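Side-chain contacts in particle-associated glycoside hydrolase (Acinetobacter phage Fri1, PDB 6C72), which probably cleaves glycosidic bonds in the capsular polysaccharide of Acinetobacter baumannii as the phage tailspike depolymerase, and binds zinc ions: residues Ala99-Leu102 with Glu103-Ile107; Gln289-Pro292 with Glu293-Trp296; Ile107-Thr110 with Thr111-Gln114; Ile222-Gly226 with Asp227-Ala231. All blocks are in the same frame, centred on the assembly; numbering follows the deposited sequence.

Contact 1: residues Ala99-Leu102 with Glu103-Ile107; sequences AELL and ESDLI. With ZN (zinc ion), chain Q.
The backbone N of Leu102 donates to OD2 of Asp105 at 2.8 Å. The N-H comes in on the anti side of the carboxylate, about 20° out of its plane. A second bond runs the other way: N of Asp105 donates to O of Leu102 at 2.9 Å. This closes a type I beta turn from Leu102 to Asp105, held once by backbone and once by side chain. Asp105 has CG beside its backbone N (chi1 -62°), which lets the carboxylate fold back toward the start of the turn. The same OD2 lies 3.5 Å from CD2 of Leu101, whose side chain crosses that of Asp105 at about a right angle. The other branch of Leu101 reaches past the turn, and its CD1 meets CD1 of Ile107 at 3.9 Å. Glu103, the second residue of the turn, points outward. Its CG is anti to the backbone N (chi1 -172°) and the chain is extended, which carries the carboxylate to a zinc ion. OE1 and OE2 of Glu103 each bind the metal at 2.2 Å, and water 1 adds a third ligand. Ser209 also bonds OE2, while Tyr136 bonds the Glu103 carbonyl. Together these features make a surface beta turn braced by an aspartate, with a bidentate carboxylate zinc site at its corner.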
loop_
_atom_site.group_PDB
_atom_site.type_symbol
_atom_site.label_atom_id
_atom_site.label_comp_id
_atom_site.label_asym_id
_atom_site.label_seq_id
_atom_site.Cartn_x
_atom_site.Cartn_y
_atom_site.Cartn_z
ATOM N N ALA A 99 44.292 4.145 -5.357
ATOM C CA ALA A 99 43.432 3.051 -4.912
ATOM C C ALA A 99 44.031 2.290 -3.728
ATOM O O ALA A 99 45.214 2.423 -3.397
ATOM C CB ALA A 99 43.164 2.073 -6.054
ATOM N N GLU A 100 43.179 1.487 -3.089
ATOM C CA GLU A 100 43.568 0.540 -2.038
ATOM C C GLU A 100 44.398 1.182 -0.931
ATOM O O GLU A 100 45.243 0.533 -0.318
ATOM C CB GLU A 100 44.316 -0.652 -2.625
ATOM C CG GLU A 100 43.586 -1.296 -3.766
ATOM C CD GLU A 100 43.425 -2.784 -3.562
ATOM O OE1 GLU A 100 42.547 -3.180 -2.756
ATOM O OE2 GLU A 100 44.190 -3.557 -4.192
ATOM N N LEU A 101 44.164 2.456 -0.656
ATOM C CA LEU A 101 44.851 3.116 0.440
ATOM C C LEU A 101 44.249 2.681 1.772
ATOM O O LEU A 101 43.078 2.314 1.858
ATOM C CB LEU A 101 44.765 4.632 0.261
ATOM C CG LEU A 101 45.615 5.163 -0.903
ATOM C CD1 LEU A 101 45.522 6.678 -1.042
ATOM C CD2 LEU A 101 47.082 4.738 -0.733
ATOM N N LEU A 102 45.070 2.693 2.815
ATOM C CA LEU A 102 44.589 2.415 4.160
ATOM C C LEU A 102 44.069 3.693 4.814
ATOM O O LEU A 102 44.332 4.806 4.354
ATOM C CB LEU A 102 45.690 1.777 5.003
ATOM C CG LEU A 102 46.249 0.516 4.347
ATOM C CD1 LEU A 102 47.494 0.005 5.069
ATOM C CD2 LEU A 102 45.156 -0.548 4.285
ATOM N N GLU A 103 43.331 3.523 5.914
ATOM C CA GLU A 103 42.813 4.690 6.624
ATOM C C GLU A 103 43.938 5.609 7.089
ATOM O O GLU A 103 43.732 6.821 7.222
ATOM C CB GLU A 103 41.957 4.262 7.821
ATOM C CG GLU A 103 41.228 5.429 8.487
ATOM C CD GLU A 103 40.183 5.001 9.501
ATOM O OE1 GLU A 103 40.313 3.907 10.077
ATOM O OE2 GLU A 103 39.210 5.748 9.704
ATOM N N SER A 104 45.139 5.063 7.309
ATOM C CA SER A 104 46.254 5.889 7.756
ATOM C C SER A 104 46.862 6.734 6.637
ATOM O O SER A 104 47.632 7.651 6.936
ATOM C CB SER A 104 47.355 5.015 8.378
ATOM O OG SER A 104 47.801 4.010 7.484
ATOM N N ASP A 105 46.502 6.490 5.378
ATOM C CA ASP A 105 46.962 7.317 4.263
ATOM C C ASP A 105 46.034 8.519 4.172
ATOM O O ASP A 105 45.037 8.509 3.448
ATOM C CB ASP A 105 46.957 6.523 2.964
ATOM C CG ASP A 105 47.889 5.324 3.004
ATOM O OD1 ASP A 105 49.080 5.478 3.367
ATOM O OD2 ASP A 105 47.415 4.207 2.694
ATOM N N LEU A 106 46.382 9.579 4.901
ATOM C CA LEU A 106 45.539 10.772 5.014
ATOM C C LEU A 106 45.827 11.677 3.826
ATOM O O LEU A 106 46.564 12.661 3.914
ATOM C CB LEU A 106 45.799 11.495 6.324
ATOM C CG LEU A 106 45.691 10.624 7.563
ATOM C CD1 LEU A 106 46.107 11.455 8.755
ATOM C CD2 LEU A 106 44.287 10.090 7.729
ATOM N N ILE A 107 45.256 11.315 2.682
ATOM C CA ILE A 107 45.541 11.985 1.419
ATOM C C ILE A 107 44.247 12.605 0.906
ATOM O O ILE A 107 43.269 11.889 0.649
ATOM C CB ILE A 107 46.148 11.012 0.396
ATOM C CG1 ILE A 107 47.565 10.617 0.834
ATOM C CG2 ILE A 107 46.156 11.624 -0.987
ATOM C CD1 ILE A 107 48.094 9.367 0.171
HETATM ZN ZN ZN Q . 38.555 4.387 11.349
HETATM O O HOH W 1 36.803 5.283 11.707
#

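Contact 2: residues Gln289-Pro292 with Glu293-Trp296; sequences QLKP and ELTW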
loop_
_atom_site.group_PDB
_atom_site.type_symbol
_atom_site.label_atom_id
_atom_site.label_comp_id
_atom_site.label_asym_id
_atom_site.label_seq_id
_atom_site.Cartn_x
_atom_site.Cartn_y
_atom_site.Cartn_z
ATOM N N GLN A 289 22.074 2.549 16.798
ATOM C CA GLN A 289 23.013 3.175 17.735
ATOM C C GLN A 289 23.527 2.095 18.693
ATOM O O GLN A 289 23.064 1.964 19.822
ATOM C CB GLN A 289 22.338 4.317 18.485
ATOM C CG GLN A 289 21.919 5.483 17.591
ATOM C CD GLN A 289 23.059 6.475 17.310
ATOM O OE1 GLN A 289 24.234 6.124 17.352
ATOM N NE2 GLN A 289 22.697 7.724 17.017
ATOM N N LEU A 290 24.529 1.343 18.248
ATOM C CA LEU A 290 25.052 0.221 19.017
ATOM C C LEU A 290 26.434 0.496 19.605
ATOM O O LEU A 290 27.122 -0.440 20.021
ATOM C CB LEU A 290 25.084 -1.040 18.154
ATOM C CG LEU A 290 23.716 -1.495 17.644
ATOM C CD1 LEU A 290 23.825 -2.834 16.923
ATOM C CD2 LEU A 290 22.704 -1.579 18.792
ATOM N N LYS A 291 26.850 1.761 19.677
ATOM C CA LYS A 291 28.121 2.151 20.284
ATOM C C LYS A 291 27.821 3.102 21.438
ATOM O O LYS A 291 27.971 4.326 21.296
ATOM C CB LYS A 291 29.044 2.800 19.256
ATOM C CG LYS A 291 29.283 1.949 18.022
ATOM C CD LYS A 291 30.626 2.251 17.413
ATOM C CE LYS A 291 30.977 1.281 16.290
ATOM N NZ LYS A 291 32.354 1.590 15.768
ATOM N N PRO A 292 27.437 2.576 22.605
ATOM C CA PRO A 292 26.969 3.462 23.690
ATOM C C PRO A 292 28.019 4.437 24.183
ATOM O O PRO A 292 27.664 5.514 24.685
ATOM C CB PRO A 292 26.560 2.483 24.801
ATOM C CG PRO A 292 26.466 1.144 24.135
ATOM C CD PRO A 292 27.430 1.162 22.998
ATOM N N GLU A 293 29.302 4.099 24.044
ATOM C CA GLU A 293 30.356 5.012 24.462
ATOM C C GLU A 293 30.396 6.269 23.603
ATOM O O GLU A 293 30.854 7.315 24.075
ATOM C CB GLU A 293 31.712 4.298 24.422
ATOM C CG GLU A 293 32.195 3.927 23.016
ATOM C CD GLU A 293 31.534 2.667 22.416
ATOM O OE1 GLU A 293 30.612 2.076 23.026
ATOM O OE2 GLU A 293 31.969 2.258 21.313
ATOM N N LEU A 294 29.897 6.200 22.368
ATOM C CA LEU A 294 29.802 7.367 21.492
ATOM C C LEU A 294 28.419 7.966 21.694
ATOM O O LEU A 294 27.465 7.662 20.968
ATOM C CB LEU A 294 30.036 6.961 20.047
ATOM C CG LEU A 294 31.398 6.336 19.739
ATOM C CD1 LEU A 294 31.363 5.798 18.304
ATOM C CD2 LEU A 294 32.516 7.373 19.908
ATOM N N THR A 295 28.324 8.857 22.678
ATOM C CA THR A 295 27.031 9.380 23.107
ATOM C C THR A 295 26.331 10.118 21.966
ATOM O O THR A 295 26.967 10.770 21.133
ATOM C CB THR A 295 27.228 10.290 24.315
ATOM O OG1 THR A 295 28.135 11.349 23.972
ATOM C CG2 THR A 295 27.820 9.478 25.464
ATOM N N TRP A 296 25.002 10.022 21.943
ATOM C CA TRP A 296 24.211 10.535 20.831
ATOM C C TRP A 296 22.886 11.104 21.352
ATOM O O TRP A 296 22.600 11.085 22.554
ATOM C CB TRP A 296 23.993 9.442 19.775
ATOM C CG TRP A 296 23.600 8.111 20.356
ATOM C CD1 TRP A 296 24.431 7.119 20.797
ATOM C CD2 TRP A 296 22.262 7.666 20.628
ATOM N NE1 TRP A 296 23.690 6.061 21.281
ATOM C CE2 TRP A 296 22.357 6.373 21.193
ATOM C CE3 TRP A 296 20.996 8.221 20.419
ATOM C CZ2 TRP A 296 21.232 5.630 21.559
ATOM C CZ3 TRP A 296 19.882 7.482 20.779
ATOM C CH2 TRP A 296 20.005 6.203 21.352
HETATM O O HOH W 2 24.105 3.343 22.069
#
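Gln289 bends at chi2 (-83°), and this lays its amide over the indole of Trp296. The indole is turned back to meet it, because Trp296 CG sits between the backbone N and the carbonyl carbon (chi1 45°). The two flat groups stack with their planes only 10° apart. CD of Gln289 lies 3.5 Å from CG of Trp296. Further along the same face, CB of Gln289 makes a CH-pi contact, 3.7 Å from the centroid of the five-membered ring. The amide is tethered as well: its NE2 donates to the carbonyl of Ala267. Water 2 lies at the ring edge, in plane. It accepts from NE1 of Trp296 at 2.9 Å and donates to O of Gln289 at 2.8 Å. Between Gln289 and Trp296 the chain makes a type I beta turn from Lys291 to Leu294, closed by N of Leu294 to O of Lys291 at 2.9 Å. On the turn, the side chains of Lys291 and Leu294 lie side by side and point the same way, with CD of Lys291 3.7 Å from CD1 of Leu294. The loop joins strand 286-289 to strand 300-302 of the parallel beta-helix. Gln289 is backbone-bonded to Asn323 and Leu325, and the indole packs on Ala324 of strand 321-324.

Contact 3: residues Ile107-Thr110 with Thr111-Gln114; sequences IDQT and TILQ
The carbonyls of Gln109 and Thr110 open the first turn of helix 110-122 by accepting from the residues four places on. N of Leu113 meets O of Gln109 at 3.2 Å, and N of Gln114 meets O of Thr110 at 3.0 Å. Both bonds are nearly straight, at 171° and 166°. Gln109 holds the N-cap position, but the side-chain bonds at this helix start come from the residue before it. Asp108 makes an Asx turn: its OD1 accepts from N of Thr110 at 2.9 Å, on the anti side and well out of the carboxylate plane. OD1 of Asp108 also takes the hydroxyl OG1 of Thr110 at 2.6 Å, through its syn lone pair. Two donors of one residue therefore grip one oxygen and fix the rotation of the carboxylate. A carboxylate near a helix N terminus would be expected to be favoured by the helix dipole. In Thr110, OG1 lies beside the backbone N (chi1 -67°), and that brings hydroxyl and N-H to the same acceptor. The hydroxyl also bonds Ser184 and the backbone N of Lys138. The amide of Gln109 reaches back along the loop, where its OE1 accepts from the backbone N of Arg98. Leu113 packs on Ala137 and Ala139, and OE1 of Gln114 accepts from the backbone N of Met140, so the helix is seated on strand 133-140. Water 3 accepts from N of Thr111 at 3.0 Å and donates a weak bond to O of Asp108.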
loop_
_atom_site.group_PDB
_atom_site.type_symbol
_atom_site.label_atom_id
_atom_site.label_comp_id
_atom_site.label_asym_id
_atom_site.label_seq_id
_atom_site.Cartn_x
_atom_site.Cartn_y
_atom_site.Cartn_z
ATOM N N ILE A 107 45.256 11.315 2.682
ATOM C CA ILE A 107 45.541 11.985 1.419
ATOM C C ILE A 107 44.247 12.605 0.906
ATOM O O ILE A 107 43.269 11.889 0.649
ATOM C CB ILE A 107 46.148 11.012 0.396
ATOM C CG1 ILE A 107 47.565 10.617 0.834
ATOM C CG2 ILE A 107 46.156 11.624 -0.987
ATOM C CD1 ILE A 107 48.094 9.367 0.171
ATOM N N ASP A 108 44.238 13.933 0.763
ATOM C CA ASP A 108 43.066 14.633 0.248
ATOM C C ASP A 108 42.995 14.418 -1.258
ATOM O O ASP A 108 43.881 14.857 -1.998
ATOM C CB ASP A 108 43.136 16.121 0.611
ATOM C CG ASP A 108 41.884 16.920 0.182
ATOM O OD1 ASP A 108 40.926 16.367 -0.390
ATOM O OD2 ASP A 108 41.828 18.126 0.483
ATOM N N GLN A 109 41.948 13.743 -1.714
ATOM C CA GLN A 109 41.741 13.509 -3.137
ATOM C C GLN A 109 40.447 14.172 -3.599
ATOM O O GLN A 109 39.830 13.739 -4.577
ATOM C CB GLN A 109 41.736 12.012 -3.458
ATOM C CG GLN A 109 42.868 11.227 -2.765
ATOM C CD GLN A 109 43.236 9.911 -3.470
ATOM O OE1 GLN A 109 43.878 9.910 -4.528
ATOM N NE2 GLN A 109 42.780 8.801 -2.911
ATOM N N THR A 110 40.029 15.224 -2.885
ATOM C CA THR A 110 38.764 15.892 -3.178
ATOM C C THR A 110 38.727 16.416 -4.611
ATOM O O THR A 110 37.757 16.191 -5.344
ATOM C CB THR A 110 38.544 17.025 -2.172
ATOM O OG1 THR A 110 38.342 16.462 -0.867
ATOM C CG2 THR A 110 37.336 17.888 -2.555
ATOM N N THR A 111 39.790 17.091 -5.034
ATOM C CA THR A 111 39.797 17.688 -6.362
ATOM C C THR A 111 39.649 16.632 -7.453
ATOM O O THR A 111 38.908 16.834 -8.424
ATOM C CB THR A 111 41.083 18.494 -6.550
ATOM O OG1 THR A 111 41.118 19.556 -5.587
ATOM C CG2 THR A 111 41.157 19.087 -7.948
ATOM N N ILE A 112 40.304 15.480 -7.283
ATOM C CA ILE A 112 40.257 14.442 -8.310
ATOM C C ILE A 112 38.852 13.874 -8.435
ATOM O O ILE A 112 38.323 13.745 -9.547
ATOM C CB ILE A 112 41.284 13.337 -8.012
ATOM C CG1 ILE A 112 42.709 13.864 -8.223
ATOM C CG2 ILE A 112 41.004 12.093 -8.855
ATOM C CD1 ILE A 112 43.756 12.934 -7.690
ATOM N N LEU A 113 38.227 13.526 -7.300
ATOM C CA LEU A 113 36.896 12.919 -7.350
ATOM C C LEU A 113 35.876 13.897 -7.912
ATOM O O LEU A 113 35.017 13.514 -8.713
ATOM C CB LEU A 113 36.459 12.439 -5.962
ATOM C CG LEU A 113 35.069 11.792 -5.868
ATOM C CD1 LEU A 113 34.926 10.653 -6.864
ATOM C CD2 LEU A 113 34.761 11.298 -4.447
ATOM N N GLN A 114 35.979 15.174 -7.526
ATOM C CA GLN A 114 35.059 16.179 -8.039
ATOM C C GLN A 114 35.206 16.325 -9.545
ATOM O O GLN A 114 34.224 16.581 -10.249
ATOM C CB GLN A 114 35.296 17.518 -7.346
ATOM C CG GLN A 114 34.177 18.516 -7.599
ATOM C CD GLN A 114 32.843 18.023 -7.066
ATOM O OE1 GLN A 114 32.686 17.807 -5.863
ATOM N NE2 GLN A 114 31.887 17.808 -7.964
HETATM O O HOH W 3 42.393 17.181 -3.477
#

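Contact 4: residues Ile222-Gly226 with Asp227-Ala231; sequences IKIIG and DSFTA
Strand 222-224 runs into a sharp bend at Ile225-Ser228, and the chain leaves it as the strand that begins at Thr230. No hydrogen bond joins Ile222-Gly226 to Asp227-Ala231, and CA of Ile222 and CA of Ala231 are 9.8 Å apart. The two strands are thus successive sides of one coil of the parallel beta-helix, not a hairpin. Ser228 has positive phi and psi (54° and 56°), which helps turn the corner. Inside it, Phe229 fills the gap between the strands. Its CG is anti to the backbone N (chi1 -172°), and this swings the ring toward the isoleucines. CG1 of Ile224 lies over one face of the ring, and CD1 of Ile224 makes the closest touch, 3.6 Å from CD2 of Phe229. Ile222 touches farther out, its CG2 4.0 Å from CZ of Phe229. Both isoleucines reach the phenyl at a slant. Val201 of the coil before packs on Ile222 and Phe229, while Leu244 of the coil after packs on both isoleucines. The outside of the bend is mixed. OD1 of Asp227 bonds Ser255, and OG of Ser228 bonds Asn256 of its own chain and Asn261 of a neighbouring subunit. Ile225 packs on Ile163 of that subunit. The bend therefore has two chemistries. Its inner side holds through apolar packing alone across the two segments, as expected for a beta-helix core. Its outer side meets the next coil through polar groups, and the neighbouring subunit through both polar groups and Ile225.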
loop_
_atom_site.group_PDB
_atom_site.type_symbol
_atom_site.label_atom_id
_atom_site.label_comp_id
_atom_site.label_asym_id
_atom_site.label_seq_id
_atom_site.Cartn_x
_atom_site.Cartn_y
_atom_site.Cartn_z
ATOM N N ILE A 222 25.701 11.663 3.863
ATOM C CA ILE A 222 24.943 12.151 2.718
ATOM C C ILE A 222 24.053 13.279 3.207
ATOM O O ILE A 222 23.242 13.083 4.121
ATOM C CB ILE A 222 24.099 11.047 2.060
ATOM C CG1 ILE A 222 24.946 9.807 1.765
ATOM C CG2 ILE A 222 23.440 11.578 0.779
ATOM C CD1 ILE A 222 24.137 8.607 1.330
ATOM N N LYS A 223 24.240 14.464 2.635
ATOM C CA LYS A 223 23.367 15.612 2.844
ATOM C C LYS A 223 22.643 15.882 1.535
ATOM O O LYS A 223 23.284 16.176 0.520
ATOM C CB LYS A 223 24.158 16.847 3.296
ATOM C CG LYS A 223 23.308 18.087 3.433
ATOM C CD LYS A 223 24.064 19.324 3.942
ATOM C CE LYS A 223 23.076 20.501 4.005
ATOM N NZ LYS A 223 23.654 21.834 4.384
ATOM N N ILE A 224 21.319 15.767 1.550
ATOM C CA ILE A 224 20.511 15.847 0.338
ATOM C C ILE A 224 19.715 17.143 0.346
ATOM O O ILE A 224 18.889 17.369 1.239
ATOM C CB ILE A 224 19.585 14.633 0.197
ATOM C CG1 ILE A 224 20.410 13.343 0.113
ATOM C CG2 ILE A 224 18.725 14.783 -1.036
ATOM C CD1 ILE A 224 19.530 12.069 0.069
ATOM N N ILE A 225 19.984 17.998 -0.637
ATOM C CA ILE A 225 19.125 19.136 -0.948
ATOM C C ILE A 225 18.396 18.939 -2.267
ATOM O O ILE A 225 17.309 19.508 -2.445
ATOM C CB ILE A 225 19.925 20.458 -0.984
ATOM C CG1 ILE A 225 20.941 20.518 0.152
ATOM C CG2 ILE A 225 19.007 21.691 -0.935
ATOM C CD1 ILE A 225 21.818 21.758 0.070
ATOM N N GLY A 226 18.942 18.135 -3.181
ATOM C CA GLY A 226 18.363 17.927 -4.490
ATOM C C GLY A 226 17.226 16.923 -4.477
ATOM O O GLY A 226 16.625 16.623 -3.444
ATOM N N ASP A 227 16.954 16.380 -5.658
ATOM C CA ASP A 227 15.725 15.661 -5.955
ATOM C C ASP A 227 16.041 14.299 -6.560
ATOM O O ASP A 227 17.019 14.145 -7.291
ATOM C CB ASP A 227 14.868 16.484 -6.929
ATOM C CG ASP A 227 13.494 15.920 -7.114
ATOM O OD1 ASP A 227 12.682 15.942 -6.152
ATOM O OD2 ASP A 227 13.239 15.422 -8.238
ATOM N N SER A 228 15.198 13.312 -6.247
ATOM C CA SER A 228 15.277 11.954 -6.809
ATOM C C SER A 228 16.666 11.334 -6.628
ATOM O O SER A 228 17.311 10.885 -7.575
ATOM C CB SER A 228 14.869 11.932 -8.282
ATOM O OG SER A 228 13.513 12.306 -8.437
ATOM N N PHE A 229 17.104 11.292 -5.380
ATOM C CA PHE A 229 18.335 10.619 -5.009
ATOM C C PHE A 229 18.044 9.145 -4.725
ATOM O O PHE A 229 16.934 8.785 -4.310
ATOM C CB PHE A 229 18.938 11.278 -3.774
ATOM C CG PHE A 229 20.305 10.781 -3.424
ATOM C CD1 PHE A 229 21.435 11.320 -4.030
ATOM C CD2 PHE A 229 20.456 9.747 -2.500
ATOM C CE1 PHE A 229 22.705 10.855 -3.698
ATOM C CE2 PHE A 229 21.707 9.271 -2.167
ATOM C CZ PHE A 229 22.842 9.827 -2.761
ATOM N N THR A 230 19.040 8.292 -4.978
ATOM C CA THR A 230 18.902 6.850 -4.783
ATOM C C THR A 230 20.165 6.267 -4.156
ATOM O O THR A 230 21.273 6.524 -4.639
ATOM C CB THR A 230 18.618 6.155 -6.122
ATOM O OG1 THR A 230 17.423 6.708 -6.710
ATOM C CG2 THR A 230 18.475 4.658 -5.930
ATOM N N ALA A 231 20.003 5.450 -3.111
ATOM C CA ALA A 231 21.132 4.782 -2.472
ATOM C C ALA A 231 20.804 3.316 -2.234
ATOM O O ALA A 231 19.698 2.983 -1.786
ATOM C CB ALA A 231 21.518 5.448 -1.145
#

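How the contacts relate
From the N terminus, contact 1 comes first, a turn in the loop after strand 89-91. Contact 3 follows at once and starts helix 110-122. The two share Ile107 and touch where CD1 of Leu101 packs on NE2 of Gln109 at 3.9 Å. Contact 4 lies further on, at the bend between strands 220-224 and 230-232. Contact 2 is last and closes the loop between strands 286-289 and 300-302. The contacts run in series, and none encloses or crosses another. Contacts 1 and 3 belong to the N-terminal end of the beta-helix. Contact 4 joins two sides of a coil, and contact 2 lies about 26 Å from it between centres.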